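PDB 4AX2: RAP1B from Serratia marcescens, which probably protects its producer as an immunity protein, neutralising a cognate toxin, most likely a peptidoglycan amidase, delivered by the type VI secretion system. Local coordinates for residues A[29-37]-A[128-139]; A[40-49]-A[79-90]. All coordinates share one frame; numbering follows the deposited sequence.

Contact 1: A[29-37]-A[128-139]. With EDO (1,2-ethanediol), chain D; EDO (1,2-ethanediol), chain E.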
loop_
_atom_site.group_PDB
_atom_site.type_symbol
_atom_site.label_atom_id
_atom_site.label_comp_id
_atom_site.label_asym_id
_atom_site.label_seq_id
_atom_site.Cartn_x
_atom_site.Cartn_y
_atom_site.Cartn_z
ATOM N N LYS A 29 10.213 -2.368 11.666
ATOM C CA LYS A 29 10.956 -3.201 12.619
ATOM C C LYS A 29 10.043 -3.981 13.560
ATOM O O LYS A 29 10.466 -4.980 14.120
ATOM C CB LYS A 29 11.907 -2.329 13.428
ATOM C CG LYS A 29 13.023 -1.763 12.580
ATOM C CD LYS A 29 13.944 -0.872 13.382
ATOM C CE LYS A 29 15.250 -0.661 12.650
ATOM N NZ LYS A 29 16.127 0.313 13.367
ATOM N N GLN A 30 8.799 -3.519 13.721
ATOM C CA GLN A 30 7.794 -4.215 14.523
ATOM C C GLN A 30 6.963 -5.244 13.725
ATOM O O GLN A 30 6.166 -5.989 14.313
ATOM C CB GLN A 30 6.906 -3.214 15.277
ATOM C CG GLN A 30 6.041 -2.328 14.413
ATOM C CD GLN A 30 5.210 -1.368 15.235
ATOM O OE1 GLN A 30 3.975 -1.410 15.202
ATOM N NE2 GLN A 30 5.881 -0.505 15.994
ATOM N N MET A 31 7.138 -5.300 12.404
ATOM C CA MET A 31 6.333 -6.193 11.559
ATOM C C MET A 31 6.877 -7.601 11.542
ATOM O O MET A 31 8.077 -7.780 11.500
ATOM C CB MET A 31 6.350 -5.754 10.098
ATOM C CG MET A 31 5.486 -4.570 9.786
ATOM S SD MET A 31 5.770 -4.056 8.095
ATOM C CE MET A 31 4.630 -2.658 8.154
ATOM N N PRO A 32 5.992 -8.606 11.450
ATOM C CA PRO A 32 6.543 -9.909 11.090
ATOM C C PRO A 32 7.223 -9.826 9.735
ATOM O O PRO A 32 6.731 -9.116 8.840
ATOM C CB PRO A 32 5.307 -10.804 11.024
ATOM C CG PRO A 32 4.193 -9.882 10.736
ATOM C CD PRO A 32 4.519 -8.610 11.463
ATOM N N TYR A 33 8.334 -10.547 9.574
ATOM C CA TYR A 33 9.119 -10.488 8.352
ATOM C C TYR A 33 8.309 -10.727 7.058
ATOM O O TYR A 33 8.587 -10.080 6.051
ATOM C CB TYR A 33 10.278 -11.482 8.402
ATOM C CG TYR A 33 11.367 -11.173 9.426
ATOM C CD1 TYR A 33 11.845 -9.871 9.609
ATOM C CD2 TYR A 33 11.945 -12.191 10.175
ATOM C CE1 TYR A 33 12.872 -9.601 10.507
ATOM C CE2 TYR A 33 12.952 -11.931 11.084
ATOM C CZ TYR A 33 13.417 -10.643 11.251
ATOM O OH TYR A 33 14.433 -10.400 12.145
ATOM N N HIS A 34 7.332 -11.641 7.080
ATOM C CA HIS A 34 6.546 -11.887 5.878
ATOM C C HIS A 34 5.835 -10.624 5.432
ATOM O O HIS A 34 5.748 -10.355 4.240
ATOM C CB HIS A 34 5.568 -13.070 6.034
ATOM C CG HIS A 34 4.535 -12.909 7.140
ATOM N ND1 HIS A 34 3.356 -12.275 6.951
ATOM C CD2 HIS A 34 4.516 -13.380 8.445
ATOM C CE1 HIS A 34 2.635 -12.312 8.078
ATOM N NE2 HIS A 34 3.338 -13.004 8.996
ATOM N N GLN A 35 5.383 -9.807 6.381
ATOM C CA GLN A 35 4.796 -8.515 6.041
ATOM C C GLN A 35 5.785 -7.543 5.411
ATOM O O GLN A 35 5.433 -6.820 4.485
ATOM C CB GLN A 35 4.127 -7.877 7.258
ATOM C CG GLN A 35 3.337 -6.619 6.920
ATOM C CD GLN A 35 2.127 -6.881 6.020
ATOM O OE1 GLN A 35 1.354 -7.803 6.263
ATOM N NE2 GLN A 35 1.962 -6.059 4.979
ATOM N N VAL A 36 7.031 -7.530 5.892
ATOM C CA VAL A 36 8.055 -6.665 5.300
ATOM C C VAL A 36 8.266 -6.972 3.829
ATOM O O VAL A 36 8.443 -6.059 3.025
ATOM C CB VAL A 36 9.399 -6.761 6.031
ATOM C CG1 VAL A 36 10.413 -5.790 5.414
ATOM C CG2 VAL A 36 9.203 -6.499 7.523
ATOM N N VAL A 37 8.235 -8.250 3.472
ATOM C CA VAL A 37 8.352 -8.661 2.085
ATOM C C VAL A 37 7.208 -8.046 1.272
ATOM O O VAL A 37 7.421 -7.597 0.148
ATOM C CB VAL A 37 8.333 -10.186 1.945
ATOM C CG1 VAL A 37 8.301 -10.571 0.472
ATOM C CG2 VAL A 37 9.538 -10.818 2.668
ATOM N N ILE A 128 11.878 -15.737 3.495
ATOM C CA ILE A 128 12.459 -15.322 4.777
ATOM C C ILE A 128 13.221 -16.489 5.399
ATOM O O ILE A 128 12.671 -17.589 5.551
ATOM C CB ILE A 128 11.382 -14.796 5.756
ATOM C CG1 ILE A 128 10.779 -13.484 5.221
ATOM C CG2 ILE A 128 11.959 -14.574 7.157
ATOM C CD1 ILE A 128 11.790 -12.373 4.956
ATOM N N ALA A 129 14.496 -16.255 5.705
ATOM C CA ALA A 129 15.294 -17.228 6.466
ATOM C C ALA A 129 14.739 -17.325 7.879
ATOM O O ALA A 129 14.329 -16.320 8.468
ATOM C CB ALA A 129 16.768 -16.830 6.494
ATOM N N GLY A 130 14.713 -18.538 8.423
ATOM C CA GLY A 130 14.062 -18.785 9.702
ATOM C C GLY A 130 12.553 -18.584 9.715
ATOM O O GLY A 130 11.883 -18.615 8.666
ATOM N N ASN A 131 12.019 -18.381 10.920
ATOM C CA ASN A 131 10.584 -18.214 11.153
ATOM C C ASN A 131 10.123 -16.902 10.542
ATOM O O ASN A 131 10.579 -15.843 10.961
ATOM C CB ASN A 131 10.312 -18.176 12.662
ATOM C CG ASN A 131 8.836 -18.170 13.010
ATOM O OD1 ASN A 131 7.973 -17.862 12.185
ATOM N ND2 ASN A 131 8.536 -18.530 14.264
ATOM N N PRO A 132 9.191 -16.956 9.572
ATOM C CA PRO A 132 8.796 -15.694 8.957
ATOM C C PRO A 132 7.888 -14.814 9.821
ATOM O O PRO A 132 7.583 -13.695 9.412
ATOM C CB PRO A 132 8.051 -16.143 7.694
ATOM C CG PRO A 132 7.478 -17.460 8.056
ATOM C CD PRO A 132 8.513 -18.108 8.946
ATOM N N ASP A 133 7.448 -15.313 10.977
ATOM C CA ASP A 133 6.620 -14.520 11.897
ATOM C C ASP A 133 7.432 -13.698 12.921
ATOM O O ASP A 133 6.856 -12.922 13.687
ATOM C CB ASP A 133 5.631 -15.404 12.663
ATOM C CG ASP A 133 4.602 -16.086 11.760
ATOM O OD1 ASP A 133 4.577 -15.817 10.545
ATOM O OD2 ASP A 133 3.834 -16.932 12.293
ATOM N N ARG A 134 8.748 -13.865 12.961
ATOM C CA ARG A 134 9.562 -13.046 13.865
ATOM C C ARG A 134 9.693 -11.642 13.286
ATOM O O ARG A 134 9.383 -11.416 12.099
ATOM C CB ARG A 134 10.914 -13.703 14.122
ATOM C CG ARG A 134 10.754 -14.916 15.041
ATOM C CD ARG A 134 12.050 -15.642 15.316
ATOM N NE ARG A 134 13.001 -14.849 16.081
ATOM C CZ ARG A 134 13.061 -14.776 17.408
ATOM N NH1 ARG A 134 12.205 -15.447 18.181
ATOM N NH2 ARG A 134 13.986 -14.016 17.968
ATOM N N THR A 135 10.125 -10.703 14.126
ATOM C CA THR A 135 10.290 -9.314 13.720
ATOM C C THR A 135 11.732 -8.883 13.860
ATOM O O THR A 135 12.518 -9.517 14.577
ATOM C CB THR A 135 9.423 -8.386 14.591
ATOM O OG1 THR A 135 10.007 -8.266 15.893
ATOM C CG2 THR A 135 7.985 -8.915 14.705
ATOM N N TRP A 136 12.090 -7.788 13.188
ATOM C CA TRP A 136 13.445 -7.263 13.315
ATOM C C TRP A 136 13.771 -6.923 14.750
ATOM O O TRP A 136 14.869 -7.207 15.237
ATOM C CB TRP A 136 13.641 -6.033 12.424
ATOM C CG TRP A 136 15.077 -5.616 12.357
ATOM C CD1 TRP A 136 16.046 -6.023 11.449
ATOM C CD2 TRP A 136 15.770 -4.723 13.279
ATOM N NE1 TRP A 136 17.250 -5.421 11.726
ATOM C CE2 TRP A 136 17.145 -4.639 12.817
ATOM C CE3 TRP A 136 15.388 -3.993 14.385
ATOM C CZ2 TRP A 136 18.085 -3.853 13.461
ATOM C CZ3 TRP A 136 16.338 -3.210 15.032
ATOM C CH2 TRP A 136 17.654 -3.140 14.577
ATOM N N ASN A 137 12.826 -6.302 15.458
ATOM C CA ASN A 137 13.043 -5.968 16.862
ATOM C C ASN A 137 13.325 -7.177 17.733
ATOM O O ASN A 137 14.229 -7.157 18.584
ATOM C CB ASN A 137 11.848 -5.190 17.418
ATOM C CG ASN A 137 11.856 -3.752 16.981
ATOM O OD1 ASN A 137 12.877 -3.239 16.538
ATOM N ND2 ASN A 137 10.719 -3.077 17.125
ATOM N N GLN A 138 12.544 -8.227 17.509
ATOM C CA GLN A 138 12.742 -9.501 18.199
ATOM C C GLN A 138 14.135 -10.049 18.021
ATOM O O GLN A 138 14.741 -10.540 18.977
ATOM C CB GLN A 138 11.793 -10.546 17.654
ATOM C CG GLN A 138 10.765 -10.989 18.626
ATOM C CD GLN A 138 9.970 -12.138 18.078
ATOM O OE1 GLN A 138 9.498 -12.101 16.929
ATOM N NE2 GLN A 138 9.801 -13.169 18.905
ATOM N N ASP A 139 14.626 -9.991 16.785
ATOM C CA ASP A 139 15.908 -10.566 16.432
ATOM C C ASP A 139 17.116 -9.695 16.750
ATOM O O ASP A 139 18.214 -10.220 16.878
ATOM C CB ASP A 139 15.933 -10.923 14.945
ATOM C CG ASP A 139 15.292 -12.263 14.657
ATOM O OD1 ASP A 139 15.125 -13.072 15.607
ATOM O OD2 ASP A 139 14.983 -12.514 13.466
HETATM C C1 EDO D . 10.880 -19.543 16.165
HETATM O O1 EDO D . 12.271 -19.609 15.786
HETATM C C2 EDO D . 10.744 -18.881 17.530
HETATM O O2 EDO D . 9.918 -17.720 17.430
HETATM C C1 EDO E . 0.294 -17.066 10.697
HETATM O O1 EDO E . 1.625 -17.575 10.615
HETATM C C2 EDO E . 0.321 -15.784 11.525
HETATM O O2 EDO E . 0.286 -14.674 10.634
HETATM O O HOH W 1 10.563 -6.623 11.098
#
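Y33 bonds to the 128-139 segment at both its backbone N and its hydroxyl. The backbone N donates to R134 O (2.9 Å between Y33 N and R134 O), nearly in line with the carbonyl, and the next amide, H34 N, gives its hydrogen to P132 O. These are amides of the first turn of helix 33-49, which have no earlier turn to bind, so carbonyls of the turn N131-R134 satisfy them. The phenol hydroxyl Y33 OH donates to D139 OD2 at 2.6 Å, on the anti side of the carboxylate. The other oxygen, D139 OD1, takes NE and NH2 of R134, both 2.8 Å away and approaching from the same face of the carboxylate plane. D139 thus ties the ring and the guanidinium together. R134 O also lies over one face of the Y33 ring, while I128 packs against Y33 CB and, through CD1, against V37 CG2.

At the other end N137 N donates to K29 O (3.0 Å, 161° at the hydrogen), and a water links W136 N to M31 O. K29, extended beyond CG, runs alongside the W136 indole, its CE over the six-membered ring at 3.8 Å from the centroid and its NZ in an off-centre cation-pi contact; NZ also has a long, weak ion pair with D23. T135 OG1 accepts from Q138 N and Q138 OE1 from T135 N. The whole is two helix N-termini docked through loop carbonyls, with an Asx turn at N131 and a T135-Q138 capping box shaping the loop that leads into helix 136-140.

Contact 2: A[40-49]-A[79-90]. With EDO (1,2-ethanediol), chain G.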
loop_
_atom_site.group_PDB
_atom_site.type_symbol
_atom_site.label_atom_id
_atom_site.label_comp_id
_atom_site.label_asym_id
_atom_site.label_seq_id
_atom_site.Cartn_x
_atom_site.Cartn_y
_atom_site.Cartn_z
ATOM N N LEU A 40 7.838 -4.456 0.563
ATOM C CA LEU A 40 8.803 -4.328 -0.526
ATOM C C LEU A 40 8.088 -4.520 -1.867
ATOM O O LEU A 40 8.255 -3.719 -2.800
ATOM C CB LEU A 40 9.932 -5.362 -0.376
ATOM C CG LEU A 40 11.027 -5.397 -1.444
ATOM C CD1 LEU A 40 12.289 -6.025 -0.860
ATOM C CD2 LEU A 40 10.593 -6.164 -2.694
ATOM N N ALA A 41 7.283 -5.577 -1.945
ATOM C CA ALA A 41 6.568 -5.901 -3.181
ATOM C C ALA A 41 5.627 -4.779 -3.620
ATOM O O ALA A 41 5.619 -4.408 -4.788
ATOM C CB ALA A 41 5.802 -7.221 -3.040
ATOM N N LEU A 42 4.849 -4.250 -2.688
ATOM C CA LEU A 42 3.945 -3.122 -2.975
ATOM C C LEU A 42 4.733 -1.898 -3.467
ATOM O O LEU A 42 4.406 -1.306 -4.499
ATOM C CB LEU A 42 3.149 -2.792 -1.704
ATOM C CG LEU A 42 2.230 -1.560 -1.773
ATOM C CD1 LEU A 42 1.284 -1.616 -2.974
ATOM C CD2 LEU A 42 1.449 -1.417 -0.484
ATOM N N SER A 43 5.777 -1.523 -2.727
ATOM C CA SER A 43 6.561 -0.341 -3.068
ATOM C C SER A 43 7.182 -0.473 -4.458
ATOM O O SER A 43 7.156 0.460 -5.249
ATOM C CB SER A 43 7.662 -0.084 -2.019
ATOM O OG SER A 43 7.122 0.108 -0.725
ATOM N N ARG A 44 7.734 -1.637 -4.759
ATOM C CA ARG A 44 8.322 -1.855 -6.084
ATOM C C ARG A 44 7.279 -1.908 -7.197
ATOM O O ARG A 44 7.505 -1.403 -8.276
ATOM C CB ARG A 44 9.198 -3.110 -6.085
ATOM C CG ARG A 44 9.939 -3.289 -7.402
ATOM C CD ARG A 44 10.955 -4.396 -7.344
ATOM N NE ARG A 44 12.023 -4.116 -6.395
ATOM C CZ ARG A 44 12.770 -5.052 -5.817
ATOM N NH1 ARG A 44 12.579 -6.349 -6.090
ATOM N NH2 ARG A 44 13.735 -4.686 -4.987
ATOM N N CYS A 45 6.107 -2.473 -6.921
ATOM C CA CYS A 45 5.015 -2.447 -7.887
ATOM C C CYS A 45 4.682 -0.989 -8.214
ATOM O O CYS A 45 4.572 -0.610 -9.386
ATOM C CB CYS A 45 3.794 -3.183 -7.322
ATOM S SG CYS A 45 2.424 -3.384 -8.465
ATOM N N LEU A 46 4.567 -0.164 -7.175
ATOM C CA LEU A 46 4.254 1.250 -7.359
ATOM C C LEU A 46 5.345 1.959 -8.167
ATOM O O LEU A 46 5.033 2.754 -9.038
ATOM C CB LEU A 46 4.050 1.934 -6.007
ATOM C CG LEU A 46 2.827 1.449 -5.225
ATOM C CD1 LEU A 46 2.814 2.000 -3.787
ATOM C CD2 LEU A 46 1.559 1.851 -5.971
ATOM N N ALA A 47 6.611 1.656 -7.878
ATOM C CA ALA A 47 7.739 2.174 -8.690
ATOM C C ALA A 47 7.622 1.801 -10.162
ATOM O O ALA A 47 7.890 2.629 -11.049
ATOM C CB ALA A 47 9.068 1.679 -8.132
ATOM N N GLN A 48 7.212 0.564 -10.439
ATOM C CA GLN A 48 7.160 0.061 -11.819
ATOM C C GLN A 48 5.979 0.577 -12.619
ATOM O O GLN A 48 6.072 0.712 -13.835
ATOM C CB GLN A 48 7.199 -1.476 -11.841
ATOM C CG GLN A 48 8.531 -2.029 -11.365
ATOM C CD GLN A 48 8.584 -3.543 -11.358
ATOM O OE1 GLN A 48 7.701 -4.202 -11.914
ATOM N NE2 GLN A 48 9.639 -4.109 -10.746
ATOM N N VAL A 49 4.887 0.916 -11.953
ATOM C CA VAL A 49 3.691 1.408 -12.659
ATOM C C VAL A 49 3.633 2.919 -12.801
ATOM O O VAL A 49 2.678 3.453 -13.383
ATOM C CB VAL A 49 2.388 0.883 -12.029
ATOM C CG1 VAL A 49 2.384 -0.638 -12.033
ATOM C CG2 VAL A 49 2.186 1.462 -10.631
ATOM N N ASP A 79 14.635 -11.622 -5.315
ATOM C CA ASP A 79 14.463 -10.478 -6.199
ATOM C C ASP A 79 13.582 -10.847 -7.382
ATOM O O ASP A 79 12.537 -10.244 -7.579
ATOM C CB ASP A 79 15.817 -9.992 -6.724
ATOM C CG ASP A 79 15.676 -8.939 -7.819
ATOM O OD1 ASP A 79 14.653 -8.208 -7.823
ATOM O OD2 ASP A 79 16.594 -8.849 -8.666
ATOM N N GLU A 80 14.015 -11.830 -8.168
ATOM C CA GLU A 80 13.268 -12.196 -9.371
ATOM C C GLU A 80 11.972 -12.918 -9.052
ATOM O O GLU A 80 11.020 -12.784 -9.795
ATOM C CB GLU A 80 14.117 -12.984 -10.368
ATOM C CG GLU A 80 15.331 -12.226 -10.863
ATOM C CD GLU A 80 15.023 -10.870 -11.500
ATOM O OE1 GLU A 80 13.863 -10.617 -11.896
ATOM O OE2 GLU A 80 15.981 -10.054 -11.622
ATOM N N LYS A 81 11.917 -13.673 -7.963
ATOM C CA LYS A 81 10.660 -14.315 -7.585
ATOM C C LYS A 81 9.590 -13.242 -7.305
ATOM O O LYS A 81 8.474 -13.326 -7.835
ATOM C CB LYS A 81 10.846 -15.265 -6.395
ATOM C CG LYS A 81 11.457 -16.606 -6.790
ATOM C CD LYS A 81 11.372 -17.649 -5.683
ATOM C CE LYS A 81 11.801 -19.037 -6.156
ATOM N NZ LYS A 81 10.751 -19.742 -6.962
ATOM N N ILE A 82 9.939 -12.231 -6.507
ATOM C CA ILE A 82 9.043 -11.075 -6.271
ATOM C C ILE A 82 8.704 -10.348 -7.567
ATOM O O ILE A 82 7.567 -10.007 -7.816
ATOM C CB ILE A 82 9.665 -10.080 -5.270
ATOM C CG1 ILE A 82 9.630 -10.665 -3.854
ATOM C CG2 ILE A 82 8.944 -8.723 -5.287
ATOM C CD1 ILE A 82 8.212 -10.822 -3.300
ATOM N N ASN A 83 9.710 -10.130 -8.415
ATOM C CA ASN A 83 9.499 -9.353 -9.622
ATOM C C ASN A 83 8.628 -10.078 -10.626
ATOM O O ASN A 83 7.778 -9.468 -11.233
ATOM C CB ASN A 83 10.823 -8.890 -10.227
ATOM C CG ASN A 83 11.434 -7.749 -9.447
ATOM O OD1 ASN A 83 10.981 -7.418 -8.349
ATOM N ND2 ASN A 83 12.475 -7.139 -10.007
ATOM N N VAL A 84 8.829 -11.384 -10.788
ATOM C CA VAL A 84 7.925 -12.172 -11.632
ATOM C C VAL A 84 6.456 -12.061 -11.121
ATOM O O VAL A 84 5.533 -11.856 -11.910
ATOM C CB VAL A 84 8.368 -13.641 -11.729
ATOM C CG1 VAL A 84 7.271 -14.488 -12.351
ATOM C CG2 VAL A 84 9.663 -13.780 -12.558
ATOM N N LEU A 85 6.259 -12.185 -9.817
ATOM C CA LEU A 85 4.903 -12.050 -9.244
ATOM C C LEU A 85 4.313 -10.656 -9.494
ATOM O O LEU A 85 3.172 -10.541 -9.950
ATOM C CB LEU A 85 4.897 -12.424 -7.766
ATOM C CG LEU A 85 3.504 -12.458 -7.125
ATOM C CD1 LEU A 85 2.604 -13.462 -7.843
ATOM C CD2 LEU A 85 3.658 -12.760 -5.642
ATOM N N ILE A 86 5.107 -9.601 -9.291
ATOM C CA ILE A 86 4.657 -8.236 -9.604
ATOM C C ILE A 86 4.192 -8.177 -11.054
ATOM O O ILE A 86 3.138 -7.621 -11.366
ATOM C CB ILE A 86 5.770 -7.182 -9.368
ATOM C CG1 ILE A 86 6.067 -7.029 -7.866
ATOM C CG2 ILE A 86 5.389 -5.843 -10.008
ATOM C CD1 ILE A 86 7.349 -6.268 -7.537
ATOM N N ASP A 87 4.989 -8.782 -11.952
ATOM C CA ASP A 87 4.690 -8.750 -13.369
ATOM C C ASP A 87 3.361 -9.426 -13.702
ATOM O O ASP A 87 2.723 -9.057 -14.671
ATOM C CB ASP A 87 5.839 -9.366 -14.190
ATOM C CG ASP A 87 7.072 -8.485 -14.219
ATOM O OD1 ASP A 87 6.942 -7.286 -13.878
ATOM O OD2 ASP A 87 8.171 -8.986 -14.594
ATOM N N LYS A 88 2.944 -10.386 -12.886
ATOM C CA LYS A 88 1.660 -11.071 -13.090
ATOM C C LYS A 88 0.449 -10.222 -12.646
ATOM O O LYS A 88 -0.692 -10.540 -13.018
ATOM C CB LYS A 88 1.687 -12.453 -12.425
ATOM C CG LYS A 88 2.705 -13.387 -13.087
ATOM C CD LYS A 88 2.734 -14.775 -12.450
ATOM C CE LYS A 88 3.859 -15.641 -13.009
ATOM N NZ LYS A 88 4.070 -16.866 -12.185
ATOM N N TYR A 89 0.700 -9.130 -11.907
ATOM C CA TYR A 89 -0.370 -8.242 -11.399
ATOM C C TYR A 89 -0.416 -6.840 -12.019
ATOM O O TYR A 89 -1.499 -6.313 -12.306
ATOM C CB TYR A 89 -0.263 -8.133 -9.872
ATOM C CG TYR A 89 -0.811 -9.358 -9.195
ATOM C CD1 TYR A 89 -0.063 -10.515 -9.110
ATOM C CD2 TYR A 89 -2.095 -9.365 -8.664
ATOM C CE1 TYR A 89 -0.578 -11.667 -8.526
ATOM C CE2 TYR A 89 -2.617 -10.507 -8.062
ATOM C CZ TYR A 89 -1.856 -11.659 -8.003
ATOM O OH TYR A 89 -2.340 -12.807 -7.414
ATOM N N LYS A 90 0.754 -6.245 -12.251
ATOM C CA LYS A 90 0.853 -4.795 -12.438
ATOM C C LYS A 90 0.215 -4.222 -13.699
ATOM O O LYS A 90 -0.172 -3.044 -13.698
ATOM C CB LYS A 90 2.321 -4.361 -12.389
ATOM C CG LYS A 90 3.155 -4.872 -13.556
ATOM C CD LYS A 90 4.564 -4.276 -13.479
ATOM C CE LYS A 90 5.389 -4.624 -14.719
ATOM N NZ LYS A 90 6.815 -4.182 -14.645
HETATM C C1 EDO G . -5.534 -12.065 -7.085
HETATM O O1 EDO G . -4.627 -13.140 -7.234
HETATM C C2 EDO G . -5.872 -11.925 -5.634
HETATM O O2 EDO G . -7.075 -11.186 -5.523
HETATM O O HOH W 2 8.708 -6.843 -11.496
HETATM O O HOH W 3 6.006 -1.568 -15.503
#
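I86 of helix 75-89 sits among A41, R44, C45 and Q48 of helix 33-49, a knob-into-hole contact between two helices of an all-helical domain. The short axes cross at -57° and come within 10.2 Å. The first torsion of I86 sets its two branches apart: CG1 is anti to the carbonyl carbon (chi1 -69°) and carries CD1 to A41 O and to CB of R44, whereas CG2 lies by C45 and 3.4 Å from Q48 OE1. One turn earlier I82 CG2 touches L40 CD2 at 4.0 Å and A41 CB at 4.1 Å. Helix 107-116 and helix 118-126 pack against this apolar side too, and C45 SG is also disulfide-bonded to C111, tying helix 33-49 to helix 107-116.

Another flank is polar and carries water. R44 bends at chi3, which brings NH1 to N83 OD1 at 3.0 Å, with the acceptor at the guanidinium edge and the amide plane almost perpendicular to it. The same NH1 makes a longer salt bridge of 3.3 Å to D79 OD1, while NH2 is taken by N65. Farther along, one water lies within hydrogen-bonding distance of Q48 OE1 and N83 O, and another runs from K90 NZ to Q48 O. K90 stretches across the end of the interface, its CB packed 3.7 Å from V49 CG1. Its NZ forms a salt bridge with D87 OD1, the hydrogen bond in it weak, and donates to Q48 OE1 at 2.9 Å, arriving from 40° out of the amide's carbonyl plane.

Helix 33-49 serves both contacts: its first turn belongs to contact 1 and its later turns to contact 2, and V37 CG1 touches I82 CD1 where the two sites meet. Their centres are about 20 Å apart, on opposite sides of the chain's centre. Both are partly buried, contact 1 being the more peripheral, about 14 Å from that centre; it joins loops and helix starts mainly through backbone carbonyls, with a buried tyrosine ring, a lysine-tryptophan contact and a salt bridge. Contact 2, about 8 Å from the centre, is a helix-on-helix interface with an aliphatic centre flanked by polar side chains. Each also packs against the second subunit.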